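Local coordinates for putative polyketide cyclase (Acidithiobacillus ferrooxidans, PDB 3F9S), which is of unknown function but, as a SnoaL-like member of the NTF2 superfamily, may act as a polyketide cyclase, at residues A[10-15]-A[116-121]. Numbering follows the deposited sequence.
Sequences EILTQF and YYFDGN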
ATOM      1  N   GLU A  10      13.186 -14.941  -0.404  1.00 25.73           N
ATOM      2  CA  GLU A  10      13.874 -15.385   0.809  0.50 26.98           C
ATOM      3  C   GLU A  10      14.694 -14.221   1.370  1.00 25.15           C
ATOM      4  O   GLU A  10      14.716 -14.007   2.577  1.00 24.82           O
ATOM      5  CB  GLU A  10      14.712 -16.639   0.530  0.50 27.39           C
ATOM      6  CG  GLU A  10      13.837 -17.892   0.347  0.50 28.81           C
ATOM      7  CD  GLU A  10      14.506 -19.035  -0.415  0.50 31.06           C
ATOM      8  OE1 GLU A  10      14.796 -18.872  -1.619  0.50 37.84           O
ATOM      9  OE2 GLU A  10      14.685 -20.128   0.165  0.50 39.33           O
ATOM     10  N   ILE A  11      15.335 -13.468   0.484  1.00 24.48           N
ATOM     11  CA  ILE A  11      16.136 -12.304   0.870  1.00 24.33           C
ATOM     12  C   ILE A  11      15.279 -11.264   1.584  1.00 25.68           C
ATOM     13  O   ILE A  11      15.645 -10.819   2.669  1.00 26.34           O
ATOM     14  CB  ILE A  11      16.845 -11.689  -0.345  1.00 25.16           C
ATOM     15  CG1 ILE A  11      17.977 -12.603  -0.800  1.00 26.42           C
ATOM     16  CG2 ILE A  11      17.385 -10.282  -0.020  1.00 25.90           C
ATOM     17  CD1 ILE A  11      18.403 -12.319  -2.191  1.00 29.03           C
ATOM     18  N   LEU A  12      14.137 -10.904   0.999  1.00 25.81           N
ATOM     19  CA  LEU A  12      13.219  -9.936   1.625  1.00 27.15           C
ATOM     20  C   LEU A  12      12.728 -10.408   2.955  1.00 27.07           C
ATOM     21  O   LEU A  12      12.643  -9.627   3.892  1.00 30.12           O
ATOM     22  CB  LEU A  12      11.969  -9.651   0.788  1.00 28.37           C
ATOM     23  CG  LEU A  12      12.020  -8.619  -0.316  1.00 32.82           C
ATOM     24  CD1 LEU A  12      10.597  -8.370  -0.860  1.00 28.74           C
ATOM     25  CD2 LEU A  12      12.670  -7.324   0.174  1.00 31.40           C
ATOM     26  N   THR A  13      12.385 -11.685   3.005  1.00 26.00           N
ATOM     27  CA  THR A  13      11.936 -12.293   4.229  1.00 26.09           C
ATOM     28  C   THR A  13      13.007 -12.157   5.320  1.00 25.94           C
ATOM     29  O   THR A  13      12.677 -11.675   6.404  1.00 25.97           O
ATOM     30  CB  THR A  13      11.515 -13.739   4.042  1.00 25.73           C
ATOM     31  OG1 THR A  13      10.537 -13.825   2.996  1.00 23.92           O
ATOM     32  CG2 THR A  13      10.925 -14.316   5.359  1.00 27.74           C
ATOM     33  N   GLN A  14      14.260 -12.500   5.015  1.00 26.37           N
ATOM     34  CA  GLN A  14      15.352 -12.441   6.013  0.50 26.20           C
ATOM     35  C   GLN A  14      15.660 -10.996   6.388  1.00 25.72           C
ATOM     36  O   GLN A  14      15.823 -10.674   7.557  1.00 26.31           O
ATOM     37  CB  GLN A  14      16.637 -13.115   5.507  0.50 27.33           C
ATOM     38  CG  GLN A  14      17.610 -13.463   6.644  0.50 26.91           C
ATOM     39  CD  GLN A  14      18.990 -13.944   6.195  0.50 27.65           C
ATOM     40  OE1 GLN A  14      19.500 -13.554   5.142  0.50 32.48           O
ATOM     41  NE2 GLN A  14      19.619 -14.757   7.031  0.50 28.93           N
ATOM     42  N   PHE A  15      15.776 -10.149   5.368  1.00 23.27           N
ATOM     43  CA  PHE A  15      16.011  -8.721   5.530  1.00 24.11           C
ATOM     44  C   PHE A  15      14.976  -8.076   6.446  1.00 24.60           C
ATOM     45  O   PHE A  15      15.326  -7.372   7.383  1.00 26.09           O
ATOM     46  CB  PHE A  15      15.974  -8.068   4.150  1.00 25.45           C
ATOM     47  CG  PHE A  15      15.591  -6.616   4.146  1.00 29.35           C
ATOM     48  CD1 PHE A  15      16.430  -5.633   4.627  1.00 29.40           C
ATOM     49  CD2 PHE A  15      14.359  -6.253   3.622  1.00 33.80           C
ATOM     50  CE1 PHE A  15      16.031  -4.285   4.577  1.00 27.88           C
ATOM     51  CE2 PHE A  15      13.968  -4.950   3.575  1.00 31.24           C
ATOM     52  CZ  PHE A  15      14.790  -3.968   4.050  1.00 27.13           C
ATOM     53  N   TYR A 116       9.591  -3.635  -3.438  1.00 25.05           N
ATOM     54  CA  TYR A 116      11.028  -3.579  -3.254  1.00 24.16           C
ATOM     55  C   TYR A 116      11.637  -3.830  -4.589  1.00 25.15           C
ATOM     56  O   TYR A 116      11.229  -4.760  -5.256  1.00 23.22           O
ATOM     57  CB  TYR A 116      11.514  -4.646  -2.284  1.00 25.91           C
ATOM     58  CG  TYR A 116      11.507  -4.159  -0.888  1.00 24.67           C
ATOM     59  CD1 TYR A 116      12.469  -3.225  -0.488  1.00 24.77           C
ATOM     60  CD2 TYR A 116      10.566  -4.586   0.031  1.00 29.21           C
ATOM     61  CE1 TYR A 116      12.499  -2.738   0.780  1.00 27.99           C
ATOM     62  CE2 TYR A 116      10.581  -4.097   1.328  1.00 28.92           C
ATOM     63  CZ  TYR A 116      11.550  -3.167   1.686  1.00 28.43           C
ATOM     64  OH  TYR A 116      11.629  -2.667   2.953  1.00 30.94           O
ATOM     65  N   TYR A 117      12.579  -2.972  -4.961  1.00 24.85           N
ATOM     66  CA  TYR A 117      13.292  -3.091  -6.206  1.00 26.47           C
ATOM     67  C   TYR A 117      14.643  -3.670  -5.894  1.00 26.21           C
ATOM     68  O   TYR A 117      15.280  -3.274  -4.909  1.00 26.32           O
ATOM     69  CB  TYR A 117      13.410  -1.721  -6.862  1.00 28.52           C
ATOM     70  CG  TYR A 117      12.076  -1.291  -7.372  1.00 28.01           C
ATOM     71  CD1 TYR A 117      11.627  -1.787  -8.590  1.00 34.78           C
ATOM     72  CD2 TYR A 117      11.227  -0.449  -6.631  1.00 31.05           C
ATOM     73  CE1 TYR A 117      10.395  -1.436  -9.096  1.00 34.21           C
ATOM     74  CE2 TYR A 117       9.968  -0.090  -7.147  1.00 28.16           C
ATOM     75  CZ  TYR A 117       9.575  -0.597  -8.369  1.00 27.77           C
ATOM     76  OH  TYR A 117       8.375  -0.291  -8.966  1.00 37.39           O
ATOM     77  N   PHE A 118      15.098  -4.532  -6.802  1.00 26.84           N
ATOM     78  CA  PHE A 118      16.325  -5.269  -6.637  1.00 27.43           C
ATOM     79  C   PHE A 118      17.336  -4.998  -7.713  1.00 25.92           C
ATOM     80  O   PHE A 118      17.002  -4.654  -8.842  1.00 27.66           O
ATOM     81  CB  PHE A 118      16.053  -6.762  -6.701  1.00 28.41           C
ATOM     82  CG  PHE A 118      15.432  -7.311  -5.485  1.00 28.28           C
ATOM     83  CD1 PHE A 118      14.067  -7.139  -5.253  1.00 27.86           C
ATOM     84  CD2 PHE A 118      16.193  -8.048  -4.578  1.00 29.98           C
ATOM     85  CE1 PHE A 118      13.483  -7.681  -4.124  1.00 27.28           C
ATOM     86  CE2 PHE A 118      15.615  -8.587  -3.458  1.00 30.51           C
ATOM     87  CZ  PHE A 118      14.255  -8.405  -3.233  1.00 28.64           C
ATOM     88  N   ASP A 119      18.584  -5.140  -7.311  1.00 25.45           N
ATOM     89  CA  ASP A 119      19.708  -5.163  -8.239  1.00 26.37           C
ATOM     90  C   ASP A 119      20.435  -6.390  -7.708  1.00 26.13           C
ATOM     91  O   ASP A 119      21.159  -6.286  -6.721  1.00 24.80           O
ATOM     92  CB  ASP A 119      20.513  -3.876  -8.144  1.00 26.38           C
ATOM     93  CG  ASP A 119      21.698  -3.835  -9.083  1.00 32.31           C
ATOM     94  OD1 ASP A 119      22.044  -4.852  -9.697  1.00 25.80           O
ATOM     95  OD2 ASP A 119      22.317  -2.758  -9.184  1.00 31.11           O
ATOM     96  N   GLY A 120      20.202  -7.548  -8.337  1.00 25.80           N
ATOM     97  CA  GLY A 120      20.732  -8.806  -7.830  1.00 26.41           C
ATOM     98  C   GLY A 120      20.052  -9.103  -6.504  1.00 25.82           C
ATOM     99  O   GLY A 120      18.833  -9.046  -6.405  1.00 26.69           O
ATOM    100  N   ASN A 121      20.847  -9.370  -5.473  1.00 25.16           N
ATOM    101  CA  ASN A 121      20.342  -9.632  -4.131  1.00 25.14           C
ATOM    102  C   ASN A 121      20.166  -8.388  -3.283  1.00 25.18           C
ATOM    103  O   ASN A 121      19.807  -8.526  -2.127  1.00 25.91           O
ATOM    104  CB  ASN A 121      21.271 -10.591  -3.380  1.00 24.94           C
ATOM    105  CG  ASN A 121      21.177 -11.999  -3.873  1.00 25.37           C
ATOM    106  OD1 ASN A 121      20.416 -12.295  -4.792  1.00 29.61           O
ATOM    107  ND2 ASN A 121      21.901 -12.886  -3.235  1.00 24.36           N
TER
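Ile11, Leu12 and Phe15 on helix 8-21 face Tyr116, Phe118 and Asn121 on strand 107-118 and the turn beyond; the axes of 10-15 and 116-118 approach to 11.2 Å, their N-to-C directions 123° apart. Leu12 wedges between two aromatic rings: its CD2 sits over a face of Tyr116, 3.8 Å from the ring centroid in a CH-pi contact, while its CG meets the edge of Phe118 at CZ, 3.7 Å away. With CG anti to the backbone N (chi1 154°), Phe15 turns its ring edge toward the face of Tyr116 in an offset edge-to-face pair, planes at 86°; Tyr116 OH lies in the Phe15 ring plane, 3.3 Å from Phe15 CE2. At the outer end, Ile11 CD1 presses on the amide of Asn121, 3.3 Å from CG, and Asn121 OD1 is hydrogen-bonded to Ser5. A leucine in place of Tyr116 would probably leave the Phe15 edge without its ring and hydroxyl partner and Leu12 CD2 without the flat surface beneath it. Leu123 of strand 122-130 touches Leu12, Phe15 and Phe118, joining the helix to the curved sheet of the NTF2-like cone. Apolar and aromatic packing thus dominates, whereas the Tyr116 hydroxyl hydrogen-bonds a glycerol, probably from the crystallisation liquor, which may mark a pocket.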